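Local atomic coordinates of purine nucleosidase, (IunH-1) (Sulfolobus solfataricus, PDB entry 3T8J), a protein that belongs to the nucleosidase family of enzymes and forms a four-chain assembly whose chain carries a bound sodium ion. Residues A[195-203]-A[214-222]; A[203-214]-A[303-311]. All blocks are in the same frame, centred on the assembly; numbering follows the deposited sequence.

Interaction 1: residues A[195-203]-A[214-222]; sequences VTDEEWNVI and YVSMYLHYR
A helical hairpin, formed by helix 197-204 and the near-antiparallel helix 209-227, is closed here by a tryptophan-arginine stack, with Trp-200 as a knob in a hole made by Tyr-214, Val-215, Leu-219 and Arg-222. The Arg-222 chain is extended from CG to NE and slides along the indole in the reverse direction. CD of Arg-222 stands 3.7 Å from the centroid of the six-membered ring of Trp-200, a CH-pi contact, while the guanidinium lies over the five-membered ring in a cation-pi stack with planes 3° apart. With CG of Trp-200 anti to the backbone N (chi1 178°), the indole reaches across to the second helix, where CZ3 of Trp-200 meets CE2 of Tyr-214 at 3.8 Å. CE2 of Tyr-214 also receives CD1 of Ile-203 at 3.7 Å. In its own plane the guanidinium is held at two corners: Arg-222 NH1 donates to Val-195 O at 2.8 Å, from above the carbonyl plane, and Arg-222 NH2 makes a 2.9 Å salt bridge with Asp-197 OD1 on the anti side of the carboxylate. NH1 is also hydrogen-bonded to His-234. Flat on the indole and bonded at its rim, the buried cation is fixed in rotation, and the nearby carboxylate probably offsets its charge.

Interaction 2: residues A[203-214]-A[303-311]; sequences IKNMKTRMSELY and KIYDLLNWF
This is a tertiary contact between the C-terminal end of the chain and the turn joining two helices, in which the terminal carboxylate of Phe-311 meets the start of helix 209-227. That start carries a capping box formed by Thr-208 and Ser-211. The two carboxylate oxygens take successive backbone N-H groups: OXT of Phe-311 accepts from Arg-209 N at 3.0 Å, and O of Phe-311 from Met-210 N at 2.8 Å. A negative group at a helix N-terminus would be favoured by the helix dipole. Thr-208 OG1, which caps Ser-211 N, also donates to Leu-308 O at 2.6 Å, nearly along the C=O axis, and thereby links the cap to the end of helix 297-308. Beside these polar bonds, Leu-308 wedges between helix 197-204 and helix 209-227. CD1 of Leu-308 touches CG2 of Ile-203 at 3.7 Å, and CD2 of Leu-308 lies 3.9 Å from CD1 of Tyr-214. Met-206, extended beyond CG, brings its CE within 3.5 Å of CD1 of Tyr-305. Met-210 instead bends at chi2 (-63°) and chi3 (-53°), which turns CE back toward Leu-307 and Leu-308. CG of Met-210 sits over a face of the Phe-311 ring, 3.8 Å from the centroid, and SD, oblique to that ring, adds a Met-aromatic contact.

Interactions 1 and 2 illustrate how consecutive helices can share a single core: their centres are 11 Å apart, and both use helices 197-204 and 209-227. Along the chain their segments alternate, with 195-203, 203-214 and 214-222 following in sequence and 303-311 arriving from the C-terminus. Interaction 1 closes the hairpin upon itself, whereas interaction 2 brings helix 297-308 and the last residues against it. Ile-203 and Tyr-214 belong to both, and Glu-199 CG touches Tyr-305 OH at 3.6 Å between them. Tyr-214 OH also bonds His-236, while Tyr-218 OH bonds Asp-13, and the Tyr-218 side chain lies about 10 Å from the sodium ion.

Interaction 1: residues A[195-203]-A[214-222]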
loop_
_atom_site.group_PDB
_atom_site.type_symbol
_atom_site.label_atom_id
_atom_site.label_comp_id
_atom_site.label_asym_id
_atom_site.label_seq_id
_atom_site.Cartn_x
_atom_site.Cartn_y
_atom_site.Cartn_z
ATOM N N VAL A 195 14.007 -6.948 34.774
ATOM C CA VAL A 195 14.136 -7.221 36.194
ATOM C C VAL A 195 14.253 -8.745 36.405
ATOM O O VAL A 195 13.293 -9.498 36.179
ATOM C CB VAL A 195 12.929 -6.669 36.968
ATOM C CG1 VAL A 195 13.031 -7.046 38.474
ATOM C CG2 VAL A 195 12.806 -5.133 36.743
ATOM N N THR A 196 15.436 -9.172 36.830
ATOM C CA THR A 196 15.788 -10.592 36.957
ATOM C C THR A 196 15.141 -11.224 38.183
ATOM O O THR A 196 14.645 -10.524 39.065
ATOM C CB THR A 196 17.315 -10.779 37.098
ATOM O OG1 THR A 196 17.764 -10.169 38.308
ATOM C CG2 THR A 196 18.065 -10.184 35.905
ATOM N N ASP A 197 15.161 -12.556 38.245
ATOM C CA ASP A 197 14.623 -13.245 39.419
ATOM C C ASP A 197 15.310 -12.779 40.707
ATOM O O ASP A 197 14.641 -12.613 41.722
ATOM C CB ASP A 197 14.722 -14.773 39.277
ATOM C CG ASP A 197 13.665 -15.366 38.316
ATOM O OD1 ASP A 197 12.611 -14.730 38.061
ATOM O OD2 ASP A 197 13.886 -16.507 37.835
ATOM N N GLU A 198 16.630 -12.568 40.663
ATOM C CA GLU A 198 17.396 -12.059 41.818
ATOM C C GLU A 198 16.866 -10.706 42.296
ATOM O O GLU A 198 16.647 -10.478 43.494
ATOM C CB GLU A 198 18.895 -11.945 41.465
ATOM C CG GLU A 198 19.795 -11.234 42.521
ATOM C CD GLU A 198 20.166 -9.776 42.136
ATOM O OE1 GLU A 198 20.825 -9.601 41.078
ATOM O OE2 GLU A 198 19.826 -8.815 42.891
ATOM N N GLU A 199 16.658 -9.808 41.343
ATOM C CA GLU A 199 16.153 -8.473 41.633
ATOM C C GLU A 199 14.718 -8.504 42.156
ATOM O O GLU A 199 14.388 -7.801 43.103
ATOM C CB GLU A 199 16.270 -7.593 40.378
ATOM C CG GLU A 199 17.723 -7.293 40.028
ATOM C CD GLU A 199 17.934 -6.696 38.652
ATOM O OE1 GLU A 199 17.134 -6.972 37.728
ATOM O OE2 GLU A 199 18.935 -5.967 38.497
ATOM N N TRP A 200 13.879 -9.325 41.543
ATOM C CA TRP A 200 12.489 -9.500 41.965
ATOM C C TRP A 200 12.405 -9.999 43.410
ATOM O O TRP A 200 11.635 -9.461 44.203
ATOM C CB TRP A 200 11.799 -10.463 41.000
ATOM C CG TRP A 200 10.369 -10.823 41.274
ATOM C CD1 TRP A 200 9.904 -12.050 41.652
ATOM C CD2 TRP A 200 9.217 -9.993 41.122
ATOM N NE1 TRP A 200 8.535 -12.027 41.757
ATOM C CE2 TRP A 200 8.090 -10.772 41.453
ATOM C CE3 TRP A 200 9.023 -8.652 40.768
ATOM C CZ2 TRP A 200 6.797 -10.266 41.418
ATOM C CZ3 TRP A 200 7.727 -8.154 40.744
ATOM C CH2 TRP A 200 6.635 -8.966 41.073
ATOM N N ASN A 201 13.219 -10.995 43.753
ATOM C CA ASN A 201 13.269 -11.510 45.132
ATOM C C ASN A 201 13.699 -10.436 46.140
ATOM O O ASN A 201 13.157 -10.363 47.259
ATOM C CB ASN A 201 14.185 -12.744 45.225
ATOM C CG ASN A 201 13.552 -14.009 44.627
ATOM O OD1 ASN A 201 12.334 -14.080 44.412
ATOM N ND2 ASN A 201 14.385 -15.013 44.358
ATOM N N VAL A 202 14.655 -9.586 45.758
ATOM C CA VAL A 202 15.069 -8.484 46.638
ATOM C C VAL A 202 13.881 -7.557 46.905
ATOM O O VAL A 202 13.632 -7.161 48.045
ATOM C CB VAL A 202 16.243 -7.661 46.050
ATOM C CG1 VAL A 202 16.408 -6.327 46.803
ATOM C CG2 VAL A 202 17.533 -8.471 46.086
ATOM N N ILE A 203 13.145 -7.225 45.853
ATOM C CA ILE A 203 11.978 -6.366 45.989
ATOM C C ILE A 203 10.887 -7.003 46.868
ATOM O O ILE A 203 10.293 -6.322 47.706
ATOM C CB ILE A 203 11.413 -5.948 44.596
ATOM C CG1 ILE A 203 12.442 -5.072 43.873
ATOM C CG2 ILE A 203 10.081 -5.214 44.734
ATOM C CD1 ILE A 203 12.146 -4.818 42.387
ATOM N N TYR A 214 4.350 -2.376 44.218
ATOM C CA TYR A 214 5.075 -2.791 43.009
ATOM C C TYR A 214 4.865 -4.282 42.742
ATOM O O TYR A 214 4.517 -4.657 41.627
ATOM C CB TYR A 214 6.563 -2.479 43.176
ATOM C CG TYR A 214 7.506 -2.872 42.038
ATOM C CD1 TYR A 214 8.049 -1.907 41.184
ATOM C CD2 TYR A 214 7.905 -4.185 41.863
ATOM C CE1 TYR A 214 8.944 -2.257 40.180
ATOM C CE2 TYR A 214 8.797 -4.547 40.866
ATOM C CZ TYR A 214 9.322 -3.576 40.036
ATOM O OH TYR A 214 10.214 -3.957 39.046
ATOM N N VAL A 215 5.038 -5.121 43.766
ATOM C CA VAL A 215 4.844 -6.567 43.586
ATOM C C VAL A 215 3.411 -6.834 43.120
ATOM O O VAL A 215 3.204 -7.580 42.149
ATOM C CB VAL A 215 5.203 -7.351 44.861
ATOM C CG1 VAL A 215 4.789 -8.836 44.745
ATOM C CG2 VAL A 215 6.693 -7.207 45.150
ATOM N N SER A 216 2.434 -6.204 43.771
ATOM C CA SER A 216 1.018 -6.379 43.402
ATOM C C SER A 216 0.720 -5.957 41.957
ATOM O O SER A 216 -0.030 -6.638 41.233
ATOM C CB SER A 216 0.135 -5.595 44.368
ATOM O OG SER A 216 -1.238 -5.651 44.006
ATOM N N MET A 217 1.312 -4.836 41.546
ATOM C CA MET A 217 1.034 -4.263 40.222
ATOM C C MET A 217 1.708 -4.993 39.079
ATOM O O MET A 217 1.216 -4.914 37.959
ATOM C CB MET A 217 1.446 -2.776 40.159
ATOM C CG MET A 217 0.593 -1.829 41.002
ATOM S SD MET A 217 0.820 -0.056 40.603
ATOM C CE MET A 217 2.590 0.108 40.851
ATOM N N TYR A 218 2.828 -5.671 39.362
ATOM C CA TYR A 218 3.690 -6.273 38.326
ATOM C C TYR A 218 3.570 -7.789 38.194
ATOM O O TYR A 218 4.026 -8.351 37.204
ATOM C CB TYR A 218 5.179 -5.878 38.527
ATOM C CG TYR A 218 5.473 -4.471 38.032
ATOM C CD1 TYR A 218 5.217 -3.370 38.845
ATOM C CD2 TYR A 218 5.967 -4.232 36.744
ATOM C CE1 TYR A 218 5.440 -2.078 38.407
ATOM C CE2 TYR A 218 6.198 -2.934 36.304
ATOM C CZ TYR A 218 5.924 -1.859 37.137
ATOM O OH TYR A 218 6.149 -0.542 36.735
ATOM N N LEU A 219 2.929 -8.458 39.143
ATOM C CA LEU A 219 2.881 -9.917 39.097
ATOM C C LEU A 219 2.296 -10.460 37.793
ATOM O O LEU A 219 2.877 -11.365 37.187
ATOM C CB LEU A 219 2.104 -10.487 40.280
ATOM C CG LEU A 219 2.149 -12.017 40.374
ATOM C CD1 LEU A 219 3.588 -12.545 40.263
ATOM C CD2 LEU A 219 1.513 -12.457 41.658
ATOM N N HIS A 220 1.136 -9.951 37.378
ATOM C CA HIS A 220 0.473 -10.457 36.152
ATOM C C HIS A 220 1.338 -10.185 34.924
ATOM O O HIS A 220 1.536 -11.071 34.106
ATOM C CB HIS A 220 -0.936 -9.832 35.987
ATOM C CG HIS A 220 -1.660 -10.263 34.742
ATOM N ND1 HIS A 220 -2.797 -11.041 34.763
ATOM C CD2 HIS A 220 -1.415 -9.999 33.434
ATOM C CE1 HIS A 220 -3.204 -11.269 33.524
ATOM N NE2 HIS A 220 -2.380 -10.637 32.698
ATOM N N TYR A 221 1.842 -8.952 34.814
ATOM C CA TYR A 221 2.699 -8.537 33.703
ATOM C C TYR A 221 3.975 -9.363 33.618
ATOM O O TYR A 221 4.406 -9.748 32.525
ATOM C CB TYR A 221 3.058 -7.065 33.887
ATOM C CG TYR A 221 3.824 -6.372 32.775
ATOM C CD1 TYR A 221 3.342 -6.358 31.484
ATOM C CD2 TYR A 221 4.986 -5.638 33.054
ATOM C CE1 TYR A 221 4.018 -5.650 30.472
ATOM C CE2 TYR A 221 5.648 -4.926 32.049
ATOM C CZ TYR A 221 5.158 -4.952 30.774
ATOM O OH TYR A 221 5.801 -4.250 29.763
ATOM N N ARG A 222 4.577 -9.650 34.766
ATOM C CA ARG A 222 5.774 -10.486 34.803
ATOM C C ARG A 222 5.514 -11.916 34.292
ATOM O O ARG A 222 6.289 -12.468 33.483
ATOM C CB ARG A 222 6.343 -10.503 36.218
ATOM C CG ARG A 222 7.638 -11.281 36.373
ATOM C CD ARG A 222 8.153 -11.238 37.816
ATOM N NE ARG A 222 9.466 -11.891 37.940
ATOM C CZ ARG A 222 10.637 -11.313 37.649
ATOM N NH1 ARG A 222 10.705 -10.055 37.224
ATOM N NH2 ARG A 222 11.762 -12.003 37.775
#

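Interaction 2: residues A[203-214]-A[303-311]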
loop_
_atom_site.group_PDB
_atom_site.type_symbol
_atom_site.label_atom_id
_atom_site.label_comp_id
_atom_site.label_asym_id
_atom_site.label_seq_id
_atom_site.Cartn_x
_atom_site.Cartn_y
_atom_site.Cartn_z
ATOM N N ILE A 203 13.145 -7.225 45.853
ATOM C CA ILE A 203 11.978 -6.366 45.989
ATOM C C ILE A 203 10.887 -7.003 46.868
ATOM O O ILE A 203 10.293 -6.322 47.706
ATOM C CB ILE A 203 11.413 -5.948 44.596
ATOM C CG1 ILE A 203 12.442 -5.072 43.873
ATOM C CG2 ILE A 203 10.081 -5.214 44.734
ATOM C CD1 ILE A 203 12.146 -4.818 42.387
ATOM N N LYS A 204 10.635 -8.302 46.690
ATOM C CA LYS A 204 9.614 -8.994 47.480
ATOM C C LYS A 204 9.942 -8.999 48.975
ATOM O O LYS A 204 9.039 -9.159 49.806
ATOM C CB LYS A 204 9.430 -10.444 47.011
ATOM C CG LYS A 204 8.758 -10.594 45.650
ATOM C CD LYS A 204 8.529 -12.078 45.312
ATOM C CE LYS A 204 7.151 -12.565 45.753
ATOM N NZ LYS A 204 6.071 -12.098 44.819
ATOM N N ASN A 205 11.222 -8.841 49.323
ATOM C CA ASN A 205 11.623 -8.855 50.736
ATOM C C ASN A 205 11.777 -7.475 51.392
ATOM O O ASN A 205 12.122 -7.395 52.571
ATOM C CB ASN A 205 12.891 -9.712 50.937
ATOM C CG ASN A 205 14.199 -8.977 50.599
ATOM O OD1 ASN A 205 14.264 -7.733 50.528
ATOM N ND2 ASN A 205 15.268 -9.767 50.409
ATOM N N MET A 206 11.505 -6.407 50.641
ATOM C CA MET A 206 11.665 -5.030 51.136
ATOM C C MET A 206 10.619 -4.609 52.174
ATOM O O MET A 206 10.931 -3.866 53.110
ATOM C CB MET A 206 11.642 -4.039 49.967
ATOM C CG MET A 206 12.977 -3.882 49.271
ATOM S SD MET A 206 12.844 -2.876 47.788
ATOM C CE MET A 206 14.458 -2.098 47.691
ATOM N N LYS A 207 9.378 -5.049 51.981
ATOM C CA LYS A 207 8.276 -4.817 52.945
ATOM C C LYS A 207 7.981 -3.332 53.287
ATOM O O LYS A 207 7.705 -2.977 54.432
ATOM C CB LYS A 207 8.489 -5.673 54.205
ATOM C CG LYS A 207 8.548 -7.198 53.916
ATOM C CD LYS A 207 7.158 -7.777 53.582
ATOM C CE LYS A 207 7.162 -8.639 52.320
ATOM N NZ LYS A 207 7.197 -7.806 51.069
ATOM N N THR A 208 8.029 -2.470 52.274
ATOM C CA THR A 208 7.486 -1.103 52.373
ATOM C C THR A 208 6.145 -1.085 51.638
ATOM O O THR A 208 5.825 -2.023 50.918
ATOM C CB THR A 208 8.394 -0.070 51.686
ATOM O OG1 THR A 208 8.492 -0.386 50.292
ATOM C CG2 THR A 208 9.779 -0.073 52.275
ATOM N N ARG A 209 5.362 -0.019 51.797
ATOM C CA ARG A 209 4.085 0.068 51.104
ATOM C C ARG A 209 4.335 0.108 49.592
ATOM O O ARG A 209 3.622 -0.539 48.818
ATOM C CB ARG A 209 3.288 1.297 51.569
ATOM C CG ARG A 209 2.863 1.250 53.043
ATOM C CD ARG A 209 2.336 2.609 53.507
ATOM N NE ARG A 209 1.743 2.575 54.840
ATOM C CZ ARG A 209 0.441 2.438 55.073
ATOM N NH1 ARG A 209 -0.402 2.311 54.055
ATOM N NH2 ARG A 209 -0.016 2.427 56.319
ATOM N N MET A 210 5.361 0.848 49.186
ATOM C CA MET A 210 5.681 0.963 47.772
ATOM C C MET A 210 6.167 -0.358 47.184
ATOM O O MET A 210 5.774 -0.698 46.069
ATOM C CB MET A 210 6.712 2.074 47.506
ATOM C CG MET A 210 6.119 3.452 47.277
ATOM S SD MET A 210 5.057 3.584 45.808
ATOM C CE MET A 210 6.097 2.967 44.514
ATOM N N SER A 211 7.021 -1.096 47.901
ATOM C CA SER A 211 7.512 -2.388 47.388
ATOM C C SER A 211 6.353 -3.379 47.286
ATOM O O SER A 211 6.258 -4.143 46.318
ATOM C CB SER A 211 8.663 -2.952 48.234
ATOM O OG SER A 211 8.220 -3.486 49.467
ATOM N N GLU A 212 5.464 -3.366 48.278
ATOM C CA GLU A 212 4.286 -4.243 48.226
ATOM C C GLU A 212 3.373 -3.887 47.040
ATOM O O GLU A 212 2.837 -4.773 46.365
ATOM C CB GLU A 212 3.515 -4.213 49.556
ATOM C CG GLU A 212 4.238 -4.932 50.704
ATOM C CD GLU A 212 3.721 -4.563 52.105
ATOM O OE1 GLU A 212 2.921 -3.606 52.250
ATOM O OE2 GLU A 212 4.129 -5.230 53.084
ATOM N N LEU A 213 3.198 -2.588 46.798
ATOM C CA LEU A 213 2.403 -2.119 45.665
ATOM C C LEU A 213 3.037 -2.539 44.330
ATOM O O LEU A 213 2.348 -3.022 43.424
ATOM C CB LEU A 213 2.249 -0.596 45.725
ATOM C CG LEU A 213 1.390 0.007 44.611
ATOM C CD1 LEU A 213 -0.005 -0.648 44.532
ATOM C CD2 LEU A 213 1.276 1.520 44.818
ATOM N N TYR A 214 4.350 -2.376 44.218
ATOM C CA TYR A 214 5.075 -2.791 43.009
ATOM C C TYR A 214 4.865 -4.282 42.742
ATOM O O TYR A 214 4.517 -4.657 41.627
ATOM C CB TYR A 214 6.563 -2.479 43.176
ATOM C CG TYR A 214 7.506 -2.872 42.038
ATOM C CD1 TYR A 214 8.049 -1.907 41.184
ATOM C CD2 TYR A 214 7.905 -4.185 41.863
ATOM C CE1 TYR A 214 8.944 -2.257 40.180
ATOM C CE2 TYR A 214 8.797 -4.547 40.866
ATOM C CZ TYR A 214 9.322 -3.576 40.036
ATOM O OH TYR A 214 10.214 -3.957 39.046
ATOM N N LYS A 303 17.696 3.827 40.804
ATOM C CA LYS A 303 16.540 4.735 40.843
ATOM C C LYS A 303 15.287 3.988 41.278
ATOM O O LYS A 303 14.459 4.522 42.011
ATOM C CB LYS A 303 16.262 5.397 39.477
ATOM C CG LYS A 303 17.208 6.481 39.019
ATOM C CD LYS A 303 17.181 7.727 39.915
ATOM C CE LYS A 303 17.981 8.888 39.297
ATOM N NZ LYS A 303 19.230 8.405 38.574
ATOM N N ILE A 304 15.138 2.743 40.824
ATOM C CA ILE A 304 13.971 1.943 41.206
ATOM C C ILE A 304 13.983 1.597 42.713
ATOM O O ILE A 304 12.988 1.795 43.417
ATOM C CB ILE A 304 13.883 0.646 40.350
ATOM C CG1 ILE A 304 13.638 0.980 38.864
ATOM C CG2 ILE A 304 12.822 -0.309 40.898
ATOM C CD1 ILE A 304 12.341 1.691 38.577
ATOM N N TYR A 305 15.098 1.093 43.222
ATOM C CA TYR A 305 15.175 0.786 44.659
ATOM C C TYR A 305 14.921 2.019 45.544
ATOM O O TYR A 305 14.273 1.926 46.594
ATOM C CB TYR A 305 16.519 0.141 45.016
ATOM C CG TYR A 305 16.757 -1.221 44.394
ATOM C CD1 TYR A 305 15.812 -2.238 44.499
ATOM C CD2 TYR A 305 17.950 -1.506 43.738
ATOM C CE1 TYR A 305 16.038 -3.500 43.933
ATOM C CE2 TYR A 305 18.187 -2.756 43.183
ATOM C CZ TYR A 305 17.226 -3.748 43.289
ATOM O OH TYR A 305 17.462 -4.992 42.745
ATOM N N ASP A 306 15.445 3.159 45.117
ATOM C CA ASP A 306 15.220 4.424 45.799
ATOM C C ASP A 306 13.725 4.777 45.870
ATOM O O ASP A 306 13.216 5.177 46.927
ATOM C CB ASP A 306 16.006 5.525 45.077
ATOM C CG ASP A 306 15.762 6.904 45.656
ATOM O OD1 ASP A 306 16.267 7.197 46.770
ATOM O OD2 ASP A 306 15.067 7.704 44.987
ATOM N N LEU A 307 13.028 4.609 44.745
ATOM C CA LEU A 307 11.591 4.832 44.701
ATOM C C LEU A 307 10.838 3.903 45.666
ATOM O O LEU A 307 9.921 4.331 46.360
ATOM C CB LEU A 307 11.073 4.631 43.263
ATOM C CG LEU A 307 9.575 4.751 43.044
ATOM C CD1 LEU A 307 9.073 6.155 43.377
ATOM C CD2 LEU A 307 9.189 4.412 41.604
ATOM N N LEU A 308 11.236 2.635 45.722
ATOM C CA LEU A 308 10.477 1.644 46.503
ATOM C C LEU A 308 10.675 1.812 48.017
ATOM O O LEU A 308 9.896 1.289 48.821
ATOM C CB LEU A 308 10.820 0.225 46.055
ATOM C CG LEU A 308 10.528 -0.097 44.592
ATOM C CD1 LEU A 308 10.759 -1.600 44.331
ATOM C CD2 LEU A 308 9.103 0.301 44.201
ATOM N N ASN A 309 11.703 2.557 48.388
ATOM C CA ASN A 309 11.936 2.934 49.773
ATOM C C ASN A 309 11.237 4.234 50.221
ATOM O O ASN A 309 11.405 4.654 51.353
ATOM C CB ASN A 309 13.444 3.039 50.015
ATOM C CG ASN A 309 14.086 1.686 50.267
ATOM O OD1 ASN A 309 14.996 1.276 49.547
ATOM N ND2 ASN A 309 13.599 0.975 51.281
ATOM N N TRP A 310 10.458 4.853 49.332
ATOM C CA TRP A 310 9.756 6.119 49.624
ATOM C C TRP A 310 8.853 6.031 50.866
ATOM O O TRP A 310 8.933 6.854 51.790
ATOM C CB TRP A 310 8.945 6.499 48.368
ATOM C CG TRP A 310 8.323 7.876 48.331
ATOM C CD1 TRP A 310 8.461 8.885 49.253
ATOM C CD2 TRP A 310 7.492 8.403 47.287
ATOM N NE1 TRP A 310 7.745 9.989 48.856
ATOM C CE2 TRP A 310 7.148 9.725 47.648
ATOM C CE3 TRP A 310 6.997 7.881 46.083
ATOM C CZ2 TRP A 310 6.338 10.542 46.839
ATOM C CZ3 TRP A 310 6.187 8.692 45.288
ATOM C CH2 TRP A 310 5.871 10.009 45.666
ATOM N N PHE A 311 8.006 5.008 50.882
ATOM C CA PHE A 311 7.115 4.745 52.002
ATOM C C PHE A 311 6.582 3.325 51.863
ATOM O O PHE A 311 6.709 2.753 50.773
ATOM C CB PHE A 311 5.964 5.760 52.037
ATOM C CG PHE A 311 5.088 5.740 50.821
ATOM C CD1 PHE A 311 3.903 5.025 50.813
ATOM C CD2 PHE A 311 5.445 6.443 49.674
ATOM C CE1 PHE A 311 3.093 4.991 49.684
ATOM C CE2 PHE A 311 4.645 6.429 48.549
ATOM C CZ PHE A 311 3.471 5.697 48.536
ATOM O OXT PHE A 311 6.038 2.736 52.810
#